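Local coordinates for protein GH18 chiitnase (Pseudoalteromonas aurantia, PDB 6K7Z) that probably hydrolyses the glycosidic bonds within chitin chains, as an endo-acting chitinase of glycoside hydrolase family 18, at residues A[69-74]-A[149-154]; A[99-104]-A[142-147]; A[136-141]-A[179-184]. All blocks are in the same frame, centred on the assembly; numbering follows the deposited sequence.

From the N terminus, the chain first passes strand 71-77, whose start is held in interaction 1 against strand 151-154, closing a loop that includes helices 83-89, 93-106 and 130-144 and strand 111-115. Interaction 2 is nested inside that loop: 99-104 meets 142-147, joining two consecutive outer helices. Interaction 3 starts within the loop closed by interaction 2 and ends beyond it, since 136-141 reaches forward to 179-184; it therefore crosses both others. Helix 130-144 serves interactions 2 and 3, and Arg142 links them through a salt bridge to Asp182. Together they tie the barrel interior to its helical layer.

Interaction 1 (A[69-74]-A[149-154]); sequences GQKVLI and DYIISH
Leu73 and Ile151 meet with their side chains at about a right angle, both directed into the space between two strands that are not sheet neighbours. The forked end of Leu73 does the touching: CD1 lies 3.7 Å from Ile151 CG2, while CD2 lies against Ile151 CB at 3.8 Å. With CG anti to its carbonyl carbon (chi1 -46°), Leu73 directs this fork toward the isoleucine. CD1 also lies 3.7 Å from Ser153 OG, a van der Waals contact only; the polar partner of that hydroxyl is Asp113. Two residues earlier on the strand, Lys71 repeats the perpendicular approach with its aliphatic chain, CD being 3.9 Å from Ile151 CG1. The chain bends at chi2 (-141°) and then runs extended, carrying NZ past the isoleucine to a water. That water donates to Asp149 O at 3.0 Å, but its bond from Lys71 NZ is long and weak; the direct contacts are made mainly by carbon chains, and the water link is secondary. Cutting Leu73 back to an alanine removes both CD methyls and would probably open a gap beside Ile151, leaving its CG2 without that packing. The strand axes come within 8.5 Å at 58°, a separation too large for direct backbone pairing and consistent with side chains meeting across the inside of a TIM barrel. Strand 111-115 lies between the two in the sheet, pairing with each; on the far flanks, strand 25-33 bonds to Lys71 and Leu73, and strand 183-187 packs Trp183 against Ile151 and Ser153.

Interaction 2 (A[99-104]-A[142-147]); sequences SLASFV and RKRLPS
This is a small apolar contact between two outer helices of the barrel, formed where helix 130-144 ends and its chain turns off beside helix 93-106. Ala101 is the residue around which it is built: its CB lies 3.6 Å from Arg144 CB and 4.0 Å from Leu145 CD2. The closest CA atoms, those of Ala101 and Arg144, are 6.3 Å apart, and the short alanine side chain fits that spacing. Leu145, the first residue to leave helical backbone angles, directs CD2 to the helix, where it also approaches Val104 CG1 at 4.2 Å. Arg144 contributes the aliphatic base of its side chain; from CG to NE it runs extended, and its charged end is engaged by Glu140 in a salt bridge. Behind the contact, Arg142 NH1 donates to Leu145 O at 2.8 Å, with an N-H...O angle of 141° and the acceptor tilted 19° from the guanidinium plane. This bond fastens the departing chain to the last helical turn. On the inner side, Val104 and Leu145 both pack on Tyr150, which leads into strand 151-154, while Val104 also rests on Ile74 of strand 71-77.

Interaction 3 (A[136-141]-A[179-184]); sequences SLTQEL and QEIDWL
Thr138 meets the 179-184 segment through a single methyl. Its CG2 lies 3.9 Å from Ile181 CG1, the two side chains crossing at about a right angle, and 4.1 Å from Glu180 CB. The first torsion sends the two branches different ways: CG2 stands anti to the backbone N and faces the segment, whereas OG1 lies beside that N (chi1 -65°). From there the hydroxyl is hydrogen-bonded to Leu134 O one turn earlier in the helix and to His154 NE2 on strand 151-154. Thr138 thus presents carbon to one neighbour while its oxygen links helix and strand.

Gln139, the next residue, receives the carboxylate end of Glu180. OE1 approaches the helix backbone at Gln139 CA, 3.4 Å away, and lies 3.7 Å from Gln139 CG. Beyond CG the Glu180 chain is extended, its chi2 of -178° carrying the acid out to the helix. Gln139 NE2 stays 4.9 Å from Glu180 OE2, the nearer carboxylate oxygen, too far to bond; the amide and carboxylate planes are 35° apart. A water provides the polar link instead: it donates to Gln139 O at 2.7 Å and, more weakly, to Glu180 OE1 at 3.3 Å.

Further along the helix, Arg142 ties the same region down by bonding to Glu180 O and forming a salt bridge with Asp182. The chemistry is consequently divided. Buried methyl and methylene groups of Thr138 and Ile181 make the inner half, and Val177 of helix 169-177 adjoins Thr138 and Gln139. The outer half is polar and water-mediated; the water bond to OE1 is weak and probably does not fix the carboxylate tightly, which the extended chain and the contact with Gln139 place at the helix.

Interaction 1 (A[69-74]-A[149-154])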
# COMPACT_ATOMS: atom_id res chain seq x y z
N GLY A 69 2.11 3.41 19.34
CA GLY A 69 1.46 4.41 18.55
C GLY A 69 1.65 4.21 17.05
O GLY A 69 1.39 5.09 16.27
N GLN A 70 2.09 3.03 16.67
CA GLN A 70 2.23 2.70 15.28
C GLN A 70 0.89 2.12 14.83
O GLN A 70 0.17 1.61 15.62
CB GLN A 70 3.36 1.72 15.03
CG GLN A 70 4.73 2.31 15.23
CD GLN A 70 5.79 1.24 15.28
OE1 GLN A 70 5.56 0.21 15.82
NE2 GLN A 70 6.94 1.50 14.74
N LYS A 71 0.59 2.22 13.54
CA LYS A 71 -0.63 1.67 12.99
C LYS A 71 -0.31 0.43 12.17
O LYS A 71 0.70 0.38 11.46
CB LYS A 71 -1.37 2.70 12.13
CG LYS A 71 -1.61 4.02 12.85
CD LYS A 71 -2.98 4.59 12.52
CE LYS A 71 -3.34 5.78 13.41
NZ LYS A 71 -4.59 6.45 12.95
N VAL A 72 -1.17 -0.57 12.27
CA VAL A 72 -0.96 -1.86 11.64
C VAL A 72 -2.18 -2.14 10.78
O VAL A 72 -3.30 -2.21 11.30
CB VAL A 72 -0.75 -2.98 12.67
CG1 VAL A 72 -0.40 -4.28 11.96
CG2 VAL A 72 0.32 -2.60 13.68
N LEU A 73 -1.96 -2.29 9.48
CA LEU A 73 -3.02 -2.56 8.52
C LEU A 73 -2.84 -3.96 7.96
O LEU A 73 -1.73 -4.51 7.93
CB LEU A 73 -3.00 -1.57 7.35
CG LEU A 73 -2.86 -0.08 7.66
CD1 LEU A 73 -3.07 0.73 6.38
CD2 LEU A 73 -3.83 0.37 8.73
N ILE A 74 -3.94 -4.54 7.49
CA ILE A 74 -3.86 -5.73 6.66
C ILE A 74 -3.88 -5.27 5.21
O ILE A 74 -4.69 -4.42 4.82
CB ILE A 74 -5.00 -6.72 6.98
CG1 ILE A 74 -4.82 -8.01 6.18
CG2 ILE A 74 -6.40 -6.10 6.75
CD1 ILE A 74 -3.58 -8.81 6.58
N ASP A 149 -10.77 6.86 13.06
CA ASP A 149 -10.37 5.69 13.79
C ASP A 149 -9.65 4.60 13.00
O ASP A 149 -8.93 3.84 13.56
CB ASP A 149 -11.61 5.04 14.34
CG ASP A 149 -12.30 5.90 15.44
OD1 ASP A 149 -11.70 6.88 15.89
OD2 ASP A 149 -13.44 5.59 15.80
N TYR A 150 -9.93 4.55 11.70
CA TYR A 150 -9.39 3.52 10.82
C TYR A 150 -8.76 4.14 9.59
O TYR A 150 -9.13 5.23 9.15
CB TYR A 150 -10.48 2.53 10.38
CG TYR A 150 -11.01 1.68 11.48
CD1 TYR A 150 -10.33 0.55 11.89
CD2 TYR A 150 -12.20 2.00 12.11
CE1 TYR A 150 -10.81 -0.24 12.89
CE2 TYR A 150 -12.69 1.21 13.14
CZ TYR A 150 -11.99 0.09 13.52
OH TYR A 150 -12.45 -0.72 14.53
N ILE A 151 -7.81 3.40 9.03
CA ILE A 151 -7.05 3.82 7.85
C ILE A 151 -7.49 2.97 6.67
O ILE A 151 -7.66 1.75 6.80
CB ILE A 151 -5.54 3.67 8.08
CG1 ILE A 151 -5.08 4.56 9.23
CG2 ILE A 151 -4.75 3.98 6.81
CD1 ILE A 151 -5.07 6.03 8.88
N ILE A 152 -7.67 3.61 5.52
CA ILE A 152 -7.81 2.92 4.24
C ILE A 152 -6.77 3.54 3.31
O ILE A 152 -6.87 4.72 2.97
CB ILE A 152 -9.22 3.06 3.64
CG1 ILE A 152 -10.26 2.45 4.57
CG2 ILE A 152 -9.28 2.35 2.28
CD1 ILE A 152 -11.69 2.60 4.06
N SER A 153 -5.78 2.75 2.94
CA SER A 153 -4.82 3.17 1.92
C SER A 153 -4.98 2.29 0.69
O SER A 153 -5.63 1.24 0.74
CB SER A 153 -3.38 3.10 2.47
OG SER A 153 -3.04 1.79 2.87
N HIS A 154 -4.44 2.77 -0.43
CA HIS A 154 -4.26 2.00 -1.65
C HIS A 154 -2.79 2.06 -2.04
O HIS A 154 -2.06 2.93 -1.57
CB HIS A 154 -5.10 2.55 -2.83
CG HIS A 154 -6.57 2.44 -2.65
ND1 HIS A 154 -7.37 1.72 -3.51
CD2 HIS A 154 -7.41 2.97 -1.73
CE1 HIS A 154 -8.63 1.82 -3.13
NE2 HIS A 154 -8.68 2.56 -2.04
O HOH W 1 -6.04 3.57 14.23

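Interaction 2 (A[99-104]-A[142-147])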
# COMPACT_ATOMS: atom_id res chain seq x y z
N SER A 99 -16.42 -8.63 4.81
CA SER A 99 -15.37 -9.58 5.18
C SER A 99 -14.10 -8.86 5.61
O SER A 99 -13.47 -9.23 6.61
CB SER A 99 -15.09 -10.52 4.01
OG SER A 99 -16.26 -11.25 3.66
N LEU A 100 -13.69 -7.84 4.85
CA LEU A 100 -12.47 -7.11 5.21
C LEU A 100 -12.63 -6.37 6.53
O LEU A 100 -11.75 -6.43 7.41
CB LEU A 100 -12.10 -6.13 4.09
CG LEU A 100 -11.53 -6.69 2.78
CD1 LEU A 100 -11.41 -5.57 1.76
CD2 LEU A 100 -10.17 -7.33 3.00
N ALA A 101 -13.74 -5.64 6.69
CA ALA A 101 -13.98 -4.91 7.93
C ALA A 101 -14.01 -5.85 9.12
O ALA A 101 -13.43 -5.55 10.17
CB ALA A 101 -15.29 -4.12 7.83
N SER A 102 -14.66 -7.00 8.98
CA SER A 102 -14.67 -7.99 10.05
C SER A 102 -13.25 -8.46 10.37
O SER A 102 -12.88 -8.55 11.55
CB SER A 102 -15.56 -9.16 9.68
OG SER A 102 -16.91 -8.74 9.62
N PHE A 103 -12.45 -8.74 9.34
CA PHE A 103 -11.08 -9.17 9.61
C PHE A 103 -10.32 -8.11 10.39
O PHE A 103 -9.60 -8.43 11.34
CB PHE A 103 -10.35 -9.49 8.32
CG PHE A 103 -8.97 -10.07 8.55
CD1 PHE A 103 -7.87 -9.23 8.68
CD2 PHE A 103 -8.79 -11.43 8.63
CE1 PHE A 103 -6.59 -9.76 8.92
CE2 PHE A 103 -7.53 -11.97 8.85
CZ PHE A 103 -6.43 -11.12 9.00
N VAL A 104 -10.48 -6.84 10.01
CA VAL A 104 -9.81 -5.76 10.72
C VAL A 104 -10.26 -5.71 12.18
O VAL A 104 -9.45 -5.59 13.10
CB VAL A 104 -10.06 -4.42 10.01
CG1 VAL A 104 -9.63 -3.25 10.89
CG2 VAL A 104 -9.33 -4.40 8.69
N ARG A 142 -15.20 2.24 3.87
CA ARG A 142 -15.17 3.44 4.70
C ARG A 142 -16.42 3.57 5.54
O ARG A 142 -16.36 4.06 6.68
CB ARG A 142 -14.99 4.68 3.81
CG ARG A 142 -14.95 6.00 4.56
CD ARG A 142 -13.92 5.95 5.68
NE ARG A 142 -12.59 6.27 5.20
CZ ARG A 142 -11.47 5.99 5.86
NH1 ARG A 142 -11.52 5.36 7.03
NH2 ARG A 142 -10.30 6.33 5.35
N LYS A 143 -17.55 3.11 5.00
CA LYS A 143 -18.79 3.01 5.77
C LYS A 143 -18.59 2.18 7.03
O LYS A 143 -19.04 2.57 8.11
CB LYS A 143 -19.87 2.41 4.86
CG LYS A 143 -21.22 2.21 5.49
CD LYS A 143 -22.14 1.39 4.57
CE LYS A 143 -22.33 2.06 3.22
NZ LYS A 143 -23.07 1.17 2.27
N ARG A 144 -17.88 1.05 6.91
CA ARG A 144 -17.69 0.12 8.02
C ARG A 144 -16.49 0.44 8.89
O ARG A 144 -16.46 0.02 10.05
CB ARG A 144 -17.57 -1.31 7.46
CG ARG A 144 -18.81 -1.72 6.67
CD ARG A 144 -18.57 -2.91 5.75
NE ARG A 144 -19.83 -3.48 5.27
CZ ARG A 144 -20.54 -3.00 4.25
NH1 ARG A 144 -20.12 -1.93 3.58
NH2 ARG A 144 -21.67 -3.59 3.89
N LEU A 145 -15.52 1.19 8.36
CA LEU A 145 -14.27 1.54 9.05
C LEU A 145 -14.11 3.06 9.00
O LEU A 145 -13.32 3.58 8.19
CB LEU A 145 -13.07 0.85 8.41
CG LEU A 145 -13.14 -0.67 8.34
CD1 LEU A 145 -11.93 -1.21 7.58
CD2 LEU A 145 -13.20 -1.25 9.75
N PRO A 146 -14.83 3.79 9.84
CA PRO A 146 -14.91 5.24 9.68
C PRO A 146 -13.60 5.95 10.03
O PRO A 146 -12.80 5.47 10.83
CB PRO A 146 -16.02 5.65 10.66
CG PRO A 146 -16.73 4.39 10.99
CD PRO A 146 -15.71 3.30 10.91
N SER A 147 -13.41 7.11 9.41
CA SER A 147 -12.37 8.04 9.82
C SER A 147 -12.81 8.72 11.11
O SER A 147 -14.01 8.90 11.33
CB SER A 147 -12.09 9.08 8.74
OG SER A 147 -11.56 8.50 7.57

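Interaction 3 (A[136-141]-A[179-184])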
# COMPACT_ATOMS: atom_id res chain seq x y z
N SER A 136 -16.35 1.66 -5.46
CA SER A 136 -17.38 1.03 -4.62
C SER A 136 -16.77 0.36 -3.40
O SER A 136 -17.30 0.48 -2.29
CB SER A 136 -18.18 0.02 -5.44
OG SER A 136 -19.10 -0.67 -4.59
N LEU A 137 -15.67 -0.38 -3.58
CA LEU A 137 -15.03 -1.02 -2.44
C LEU A 137 -14.59 0.02 -1.40
O LEU A 137 -14.81 -0.17 -0.20
CB LEU A 137 -13.83 -1.85 -2.89
CG LEU A 137 -13.06 -2.52 -1.75
CD1 LEU A 137 -13.96 -3.49 -0.98
CD2 LEU A 137 -11.79 -3.21 -2.26
N THR A 138 -14.01 1.14 -1.85
CA THR A 138 -13.60 2.16 -0.89
C THR A 138 -14.79 2.71 -0.12
O THR A 138 -14.73 2.83 1.11
CB THR A 138 -12.84 3.28 -1.60
OG1 THR A 138 -11.62 2.77 -2.15
CG2 THR A 138 -12.51 4.40 -0.63
N GLN A 139 -15.90 2.99 -0.81
CA GLN A 139 -17.07 3.55 -0.14
C GLN A 139 -17.62 2.57 0.89
O GLN A 139 -17.93 2.95 2.02
CB GLN A 139 -18.14 3.90 -1.18
CG GLN A 139 -17.83 5.16 -1.98
CD GLN A 139 -18.79 5.37 -3.13
OE1 GLN A 139 -19.42 4.43 -3.62
NE2 GLN A 139 -18.91 6.62 -3.58
N GLU A 140 -17.75 1.30 0.51
CA GLU A 140 -18.33 0.32 1.42
C GLU A 140 -17.42 0.05 2.60
O GLU A 140 -17.88 -0.17 3.72
CB GLU A 140 -18.63 -0.97 0.66
CG GLU A 140 -19.60 -0.81 -0.48
CD GLU A 140 -21.02 -0.61 0.01
OE1 GLU A 140 -21.25 -0.70 1.24
OE2 GLU A 140 -21.90 -0.40 -0.84
N LEU A 141 -16.11 0.06 2.36
CA LEU A 141 -15.16 -0.16 3.44
C LEU A 141 -15.17 1.02 4.41
O LEU A 141 -15.16 0.82 5.63
CB LEU A 141 -13.77 -0.38 2.85
CG LEU A 141 -12.71 -1.25 3.51
CD1 LEU A 141 -13.28 -2.54 4.04
CD2 LEU A 141 -11.62 -1.53 2.48
N GLN A 179 -11.44 11.68 -1.20
CA GLN A 179 -11.67 12.23 0.13
C GLN A 179 -11.83 11.15 1.19
O GLN A 179 -11.69 11.44 2.38
CB GLN A 179 -12.90 13.14 0.11
CG GLN A 179 -14.23 12.42 -0.09
CD GLN A 179 -14.50 11.98 -1.54
OE1 GLN A 179 -13.74 12.29 -2.46
NE2 GLN A 179 -15.61 11.25 -1.73
N GLU A 180 -12.10 9.91 0.79
CA GLU A 180 -12.28 8.81 1.73
C GLU A 180 -11.04 7.94 1.90
O GLU A 180 -11.06 7.00 2.69
CB GLU A 180 -13.46 7.94 1.28
CG GLU A 180 -14.77 8.71 1.26
CD GLU A 180 -15.95 7.86 0.86
OE1 GLU A 180 -15.82 6.61 0.82
OE2 GLU A 180 -17.02 8.44 0.59
N ILE A 181 -9.98 8.23 1.16
CA ILE A 181 -8.73 7.47 1.21
C ILE A 181 -7.73 8.25 2.04
O ILE A 181 -7.56 9.47 1.84
CB ILE A 181 -8.20 7.22 -0.21
CG1 ILE A 181 -9.17 6.33 -1.00
CG2 ILE A 181 -6.76 6.66 -0.18
CD1 ILE A 181 -8.81 6.19 -2.47
N ASP A 182 -7.04 7.57 2.95
CA ASP A 182 -6.07 8.29 3.77
C ASP A 182 -4.80 8.62 3.00
O ASP A 182 -4.30 9.75 3.10
CB ASP A 182 -5.77 7.49 5.03
CG ASP A 182 -6.96 7.43 5.97
OD1 ASP A 182 -7.18 8.39 6.72
OD2 ASP A 182 -7.68 6.43 5.93
N TRP A 183 -4.27 7.68 2.23
CA TRP A 183 -3.11 7.99 1.39
C TRP A 183 -2.92 6.88 0.36
O TRP A 183 -3.53 5.82 0.43
CB TRP A 183 -1.83 8.16 2.22
CG TRP A 183 -1.46 6.98 3.05
CD1 TRP A 183 -0.81 5.84 2.63
CD2 TRP A 183 -1.70 6.81 4.45
NE1 TRP A 183 -0.65 4.98 3.68
CE2 TRP A 183 -1.18 5.55 4.81
CE3 TRP A 183 -2.29 7.60 5.44
CZ2 TRP A 183 -1.24 5.07 6.11
CZ3 TRP A 183 -2.35 7.12 6.73
CH2 TRP A 183 -1.84 5.86 7.06
N LEU A 184 -2.05 7.17 -0.60
CA LEU A 184 -1.66 6.24 -1.65
C LEU A 184 -0.21 5.85 -1.45
O LEU A 184 0.65 6.73 -1.34
CB LEU A 184 -1.81 6.88 -3.03
CG LEU A 184 -3.17 7.45 -3.43
CD1 LEU A 184 -3.07 8.06 -4.84
CD2 LEU A 184 -4.24 6.35 -3.38
O HOH W 2 -18.55 5.51 2.34